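Local coordinates for protein phosphatidylinositol-specific phospholipase C (Listeria monocytogenes, PDB 2PLC) that is a bacterial member of the phosphatidylinositol-specific phospholipase C family, whose X domain has a TIM-barrel type fold, at residues L82-K94 against I119-Y131. Residues are numbered along the deposited sequence; the frame is centred on the assembly and turned at random.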
loop_
_atom_site.group_PDB
_atom_site.type_symbol
_atom_site.label_atom_id
_atom_site.label_comp_id
_atom_site.label_asym_id
_atom_site.label_seq_id
_atom_site.Cartn_x
_atom_site.Cartn_y
_atom_site.Cartn_z
ATOM N N LEU A 82 4.575 12.826 9.126
ATOM C CA LEU A 82 3.274 12.439 8.602
ATOM C C LEU A 82 2.634 13.607 7.855
ATOM O O LEU A 82 2.009 13.412 6.817
ATOM C CB LEU A 82 2.370 11.939 9.731
ATOM C CG LEU A 82 1.088 11.235 9.289
ATOM C CD1 LEU A 82 1.411 10.147 8.273
ATOM C CD2 LEU A 82 0.374 10.656 10.495
ATOM N N SER A 83 2.846 14.824 8.354
ATOM C CA SER A 83 2.300 16.021 7.720
ATOM C C SER A 83 2.902 16.177 6.333
ATOM O O SER A 83 2.216 16.580 5.389
ATOM C CB SER A 83 2.588 17.269 8.561
ATOM O OG SER A 83 3.980 17.487 8.700
ATOM N N GLY A 84 4.181 15.822 6.212
ATOM C CA GLY A 84 4.859 15.915 4.931
ATOM C C GLY A 84 4.277 14.910 3.960
ATOM O O GLY A 84 4.012 15.228 2.795
ATOM N N VAL A 85 4.067 13.691 4.450
ATOM C CA VAL A 85 3.497 12.611 3.647
ATOM C C VAL A 85 2.087 12.990 3.177
ATOM O O VAL A 85 1.778 12.890 1.989
ATOM C CB VAL A 85 3.445 11.287 4.454
ATOM C CG1 VAL A 85 2.713 10.213 3.674
ATOM C CG2 VAL A 85 4.852 10.822 4.770
ATOM N N LEU A 86 1.247 13.447 4.106
ATOM C CA LEU A 86 -0.119 13.842 3.778
ATOM C C LEU A 86 -0.174 14.970 2.763
ATOM O O LEU A 86 -1.020 14.951 1.867
ATOM C CB LEU A 86 -0.895 14.233 5.039
ATOM C CG LEU A 86 -1.165 13.073 5.998
ATOM C CD1 LEU A 86 -1.985 13.546 7.187
ATOM C CD2 LEU A 86 -1.886 11.953 5.261
ATOM N N GLU A 87 0.740 15.933 2.870
ATOM C CA GLU A 87 0.748 17.045 1.923
ATOM C C GLU A 87 1.143 16.571 0.533
ATOM O O GLU A 87 0.617 17.051 -0.472
ATOM C CB GLU A 87 1.679 18.167 2.374
ATOM C CG GLU A 87 1.863 19.218 1.294
ATOM C CD GLU A 87 2.369 20.524 1.820
ATOM O OE1 GLU A 87 3.594 20.655 2.015
ATOM O OE2 GLU A 87 1.532 21.428 2.024
ATOM N N THR A 88 2.066 15.621 0.482
ATOM C CA THR A 88 2.513 15.070 -0.785
ATOM C C THR A 88 1.377 14.297 -1.446
ATOM O O THR A 88 1.073 14.526 -2.613
ATOM C CB THR A 88 3.728 14.140 -0.593
ATOM O OG1 THR A 88 4.816 14.880 -0.019
ATOM C CG2 THR A 88 4.170 13.554 -1.931
ATOM N N ILE A 89 0.748 13.393 -0.694
ATOM C CA ILE A 89 -0.357 12.579 -1.211
ATOM C C ILE A 89 -1.479 13.480 -1.713
ATOM O O ILE A 89 -2.007 13.303 -2.812
ATOM C CB ILE A 89 -0.973 11.683 -0.120
ATOM C CG1 ILE A 89 0.101 10.872 0.598
ATOM C CG2 ILE A 89 -2.012 10.769 -0.736
ATOM C CD1 ILE A 89 0.967 10.075 -0.320
ATOM N N THR A 90 -1.840 14.439 -0.871
ATOM C CA THR A 90 -2.890 15.402 -1.156
ATOM C C THR A 90 -2.611 16.247 -2.399
ATOM O O THR A 90 -3.510 16.473 -3.206
ATOM C CB THR A 90 -3.121 16.272 0.075
ATOM O OG1 THR A 90 -3.770 15.479 1.072
ATOM C CG2 THR A 90 -3.974 17.458 -0.248
ATOM N N GLN A 91 -1.369 16.694 -2.567
ATOM C CA GLN A 91 -1.006 17.486 -3.737
ATOM C C GLN A 91 -1.125 16.652 -5.006
ATOM O O GLN A 91 -1.504 17.163 -6.061
ATOM C CB GLN A 91 0.414 18.041 -3.604
ATOM C CG GLN A 91 0.525 19.234 -2.665
ATOM C CD GLN A 91 -0.374 20.392 -3.077
ATOM O OE1 GLN A 91 -0.147 21.036 -4.104
ATOM N NE2 GLN A 91 -1.404 20.658 -2.279
ATOM N N PHE A 92 -0.809 15.362 -4.897
ATOM C CA PHE A 92 -0.889 14.456 -6.034
ATOM C C PHE A 92 -2.343 14.234 -6.432
ATOM O O PHE A 92 -2.680 14.253 -7.616
ATOM C CB PHE A 92 -0.241 13.112 -5.701
ATOM C CG PHE A 92 -0.351 12.105 -6.807
ATOM C CD1 PHE A 92 0.496 12.168 -7.903
ATOM C CD2 PHE A 92 -1.327 11.114 -6.771
ATOM C CE1 PHE A 92 0.375 11.264 -8.950
ATOM C CE2 PHE A 92 -1.459 10.202 -7.817
ATOM C CZ PHE A 92 -0.605 10.280 -8.908
ATOM N N LEU A 93 -3.191 13.989 -5.437
ATOM C CA LEU A 93 -4.615 13.765 -5.672
ATOM C C LEU A 93 -5.330 15.013 -6.174
ATOM O O LEU A 93 -6.405 14.922 -6.773
ATOM C CB LEU A 93 -5.289 13.268 -4.398
ATOM C CG LEU A 93 -4.907 11.851 -3.995
ATOM C CD1 LEU A 93 -5.517 11.512 -2.654
ATOM C CD2 LEU A 93 -5.365 10.883 -5.074
ATOM N N LYS A 94 -4.738 16.174 -5.907
ATOM C CA LYS A 94 -5.292 17.455 -6.328
ATOM C C LYS A 94 -4.981 17.662 -7.808
ATOM O O LYS A 94 -5.813 18.153 -8.570
ATOM C CB LYS A 94 -4.675 18.584 -5.496
ATOM C CG LYS A 94 -5.242 19.967 -5.776
ATOM C CD LYS A 94 -4.529 21.057 -4.975
ATOM C CE LYS A 94 -4.746 20.899 -3.472
ATOM N NZ LYS A 94 -4.138 22.020 -2.690
ATOM N N ILE A 119 -2.824 11.379 15.796
ATOM C CA ILE A 119 -3.003 11.507 14.348
ATOM C C ILE A 119 -4.306 12.184 13.937
ATOM O O ILE A 119 -4.421 12.669 12.811
ATOM C CB ILE A 119 -2.945 10.136 13.627
ATOM C CG1 ILE A 119 -4.021 9.194 14.189
ATOM C CG2 ILE A 119 -1.554 9.540 13.736
ATOM C CD1 ILE A 119 -4.127 7.866 13.475
ATOM N N GLN A 120 -5.281 12.210 14.843
ATOM C CA GLN A 120 -6.588 12.807 14.557
ATOM C C GLN A 120 -6.589 14.247 14.048
ATOM O O GLN A 120 -7.201 14.535 13.021
ATOM C CB GLN A 120 -7.529 12.655 15.756
ATOM C CG GLN A 120 -7.954 11.215 16.005
ATOM C CD GLN A 120 -9.003 11.079 17.087
ATOM O OE1 GLN A 120 -9.641 12.059 17.481
ATOM N NE2 GLN A 120 -9.195 9.857 17.573
ATOM N N PRO A 121 -5.910 15.170 14.754
ATOM C CA PRO A 121 -5.877 16.570 14.307
ATOM C C PRO A 121 -5.309 16.716 12.895
ATOM O O PRO A 121 -5.729 17.588 12.137
ATOM C CB PRO A 121 -4.966 17.231 15.339
ATOM C CG PRO A 121 -5.227 16.427 16.580
ATOM C CD PRO A 121 -5.218 15.021 16.048
ATOM N N LEU A 122 -4.368 15.841 12.547
ATOM C CA LEU A 122 -3.729 15.853 11.232
ATOM C C LEU A 122 -4.629 15.303 10.138
ATOM O O LEU A 122 -4.696 15.856 9.044
ATOM C CB LEU A 122 -2.442 15.037 11.261
ATOM C CG LEU A 122 -1.149 15.807 11.023
ATOM C CD1 LEU A 122 -0.026 14.804 10.861
ATOM C CD2 LEU A 122 -1.265 16.683 9.782
ATOM N N ILE A 123 -5.265 14.173 10.422
ATOM C CA ILE A 123 -6.162 13.540 9.466
ATOM C C ILE A 123 -7.361 14.453 9.204
ATOM O O ILE A 123 -7.726 14.690 8.054
ATOM C CB ILE A 123 -6.655 12.162 9.986
ATOM C CG1 ILE A 123 -5.473 11.198 10.155
ATOM C CG2 ILE A 123 -7.693 11.576 9.042
ATOM C CD1 ILE A 123 -4.656 10.973 8.889
ATOM N N ASN A 124 -7.921 15.006 10.276
ATOM C CA ASN A 124 -9.077 15.898 10.194
ATOM C C ASN A 124 -8.835 17.125 9.314
ATOM O O ASN A 124 -9.771 17.682 8.739
ATOM C CB ASN A 124 -9.501 16.332 11.596
ATOM C CG ASN A 124 -10.845 17.017 11.607
ATOM O OD1 ASN A 124 -11.814 16.525 11.020
ATOM N ND2 ASN A 124 -10.915 18.162 12.271
ATOM N N ILE A 125 -7.580 17.547 9.221
ATOM C CA ILE A 125 -7.204 18.693 8.398
ATOM C C ILE A 125 -7.380 18.362 6.915
ATOM O O ILE A 125 -7.701 19.231 6.102
ATOM C CB ILE A 125 -5.725 19.094 8.667
ATOM C CG1 ILE A 125 -5.583 19.596 10.099
ATOM C CG2 ILE A 125 -5.252 20.149 7.697
ATOM C CD1 ILE A 125 -6.659 20.586 10.499
ATOM N N TYR A 126 -7.186 17.091 6.580
ATOM C CA TYR A 126 -7.293 16.623 5.203
ATOM C C TYR A 126 -8.487 15.703 4.980
ATOM O O TYR A 126 -8.491 14.919 4.033
ATOM C CB TYR A 126 -6.009 15.884 4.818
ATOM C CG TYR A 126 -4.774 16.752 4.837
ATOM C CD1 TYR A 126 -4.501 17.624 3.784
ATOM C CD2 TYR A 126 -3.870 16.692 5.896
ATOM C CE1 TYR A 126 -3.359 18.412 3.781
ATOM C CE2 TYR A 126 -2.722 17.478 5.902
ATOM C CZ TYR A 126 -2.476 18.332 4.839
ATOM O OH TYR A 126 -1.335 19.093 4.812
ATOM N N LYS A 127 -9.516 15.837 5.813
ATOM C CA LYS A 127 -10.705 14.992 5.715
ATOM C C LYS A 127 -11.393 14.948 4.345
ATOM O O LYS A 127 -12.007 13.939 3.992
ATOM C CB LYS A 127 -11.710 15.338 6.816
ATOM C CG LYS A 127 -12.270 16.739 6.752
ATOM C CD LYS A 127 -13.195 16.988 7.933
ATOM C CE LYS A 127 -13.900 18.324 7.802
ATOM N NZ LYS A 127 -14.745 18.384 6.574
ATOM N N ASP A 128 -11.269 16.015 3.561
ATOM C CA ASP A 128 -11.883 16.041 2.235
ATOM C C ASP A 128 -11.182 15.098 1.261
ATOM O O ASP A 128 -11.689 14.841 0.167
ATOM C CB ASP A 128 -11.899 17.464 1.665
ATOM C CG ASP A 128 -12.893 18.371 2.373
ATOM O OD1 ASP A 128 -13.949 17.877 2.828
ATOM O OD2 ASP A 128 -12.620 19.586 2.466
ATOM N N TYR A 129 -10.016 14.590 1.660
ATOM C CA TYR A 129 -9.244 13.673 0.824
ATOM C C TYR A 129 -9.310 12.239 1.334
ATOM O O TYR A 129 -8.607 11.362 0.832
ATOM C CB TYR A 129 -7.788 14.125 0.718
ATOM C CG TYR A 129 -7.601 15.405 -0.064
ATOM C CD1 TYR A 129 -7.478 15.380 -1.451
ATOM C CD2 TYR A 129 -7.549 16.640 0.585
ATOM C CE1 TYR A 129 -7.306 16.555 -2.180
ATOM C CE2 TYR A 129 -7.378 17.824 -0.134
ATOM C CZ TYR A 129 -7.254 17.771 -1.517
ATOM O OH TYR A 129 -7.055 18.931 -2.231
ATOM N N PHE A 130 -10.160 12.002 2.328
ATOM C CA PHE A 130 -10.316 10.666 2.892
ATOM C C PHE A 130 -11.685 10.051 2.628
ATOM O O PHE A 130 -12.711 10.720 2.776
ATOM C CB PHE A 130 -10.053 10.689 4.404
ATOM C CG PHE A 130 -8.600 10.655 4.762
ATOM C CD1 PHE A 130 -7.850 11.825 4.795
ATOM C CD2 PHE A 130 -7.968 9.444 5.025
ATOM C CE1 PHE A 130 -6.489 11.792 5.080
ATOM C CE2 PHE A 130 -6.610 9.399 5.310
ATOM C CZ PHE A 130 -5.867 10.578 5.336
ATOM N N TYR A 131 -11.694 8.791 2.195
ATOM C CA TYR A 131 -12.946 8.082 1.968
ATOM C C TYR A 131 -13.492 7.824 3.361
ATOM O O TYR A 131 -12.841 7.176 4.185
ATOM C CB TYR A 131 -12.722 6.750 1.259
ATOM C CG TYR A 131 -13.932 5.832 1.297
ATOM C CD1 TYR A 131 -15.044 6.073 0.494
ATOM C CD2 TYR A 131 -13.950 4.713 2.127
ATOM C CE1 TYR A 131 -16.145 5.216 0.519
ATOM C CE2 TYR A 131 -15.036 3.857 2.159
ATOM C CZ TYR A 131 -16.128 4.110 1.354
ATOM O OH TYR A 131 -17.194 3.239 1.378
HETATM O O HOH W 1 0.892 18.901 6.359
HETATM O O HOH W 2 -1.303 20.496 2.590
#
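Thr90 of helix 82-94 meets two tyrosines, Tyr126 and Tyr129, on the outer layer of this TIM-barrel type fold. Helix 82-94 and helix 119-125 run nearly parallel, at 16°, their axes 10.7 Å apart at closest approach. Side chains fill the space between them, and no direct hydrogen bond joins the two segments. Thr90 CG2 sits over one face of the Tyr129 ring, 3.6 Å from the ring centroid, as a CH-pi contact. It gets there because CG2 lies anti to the backbone N, while OG1 (chi1 -72°) stays beside that N. OG1 donates to Leu86 O, which also accepts from Thr90 N on the other face of its carbonyl plane. Thr90 OG1 also approaches Tyr126 CD1 at 3.5 Å, obliquely to the ring. Leu86 fills the middle: CB lies against Tyr126 CE2, CD1 reaches Leu122 and Ile123, and CD2 meets the edge of Phe130 at CZ. Nearer the start of helix 82-94, Leu122 CD1 packs on Leu82 CB at 3.9 Å. Ile119 CG2 touches Leu82 CD2. Behind this layer, Leu93 and Phe130 both touch Ile152 of strand 152-157. At the exposed end of helix 82-94, the Lys94 chain bends at chi3 (-65°), and Lys94 CE lies 3.3 Å from Tyr129 OH. Two waters in the plane of the Tyr126 ring bind its OH: one donates to Ser83 O at 2.8 Å, the other to Glu87 OE2 at 3.0 Å.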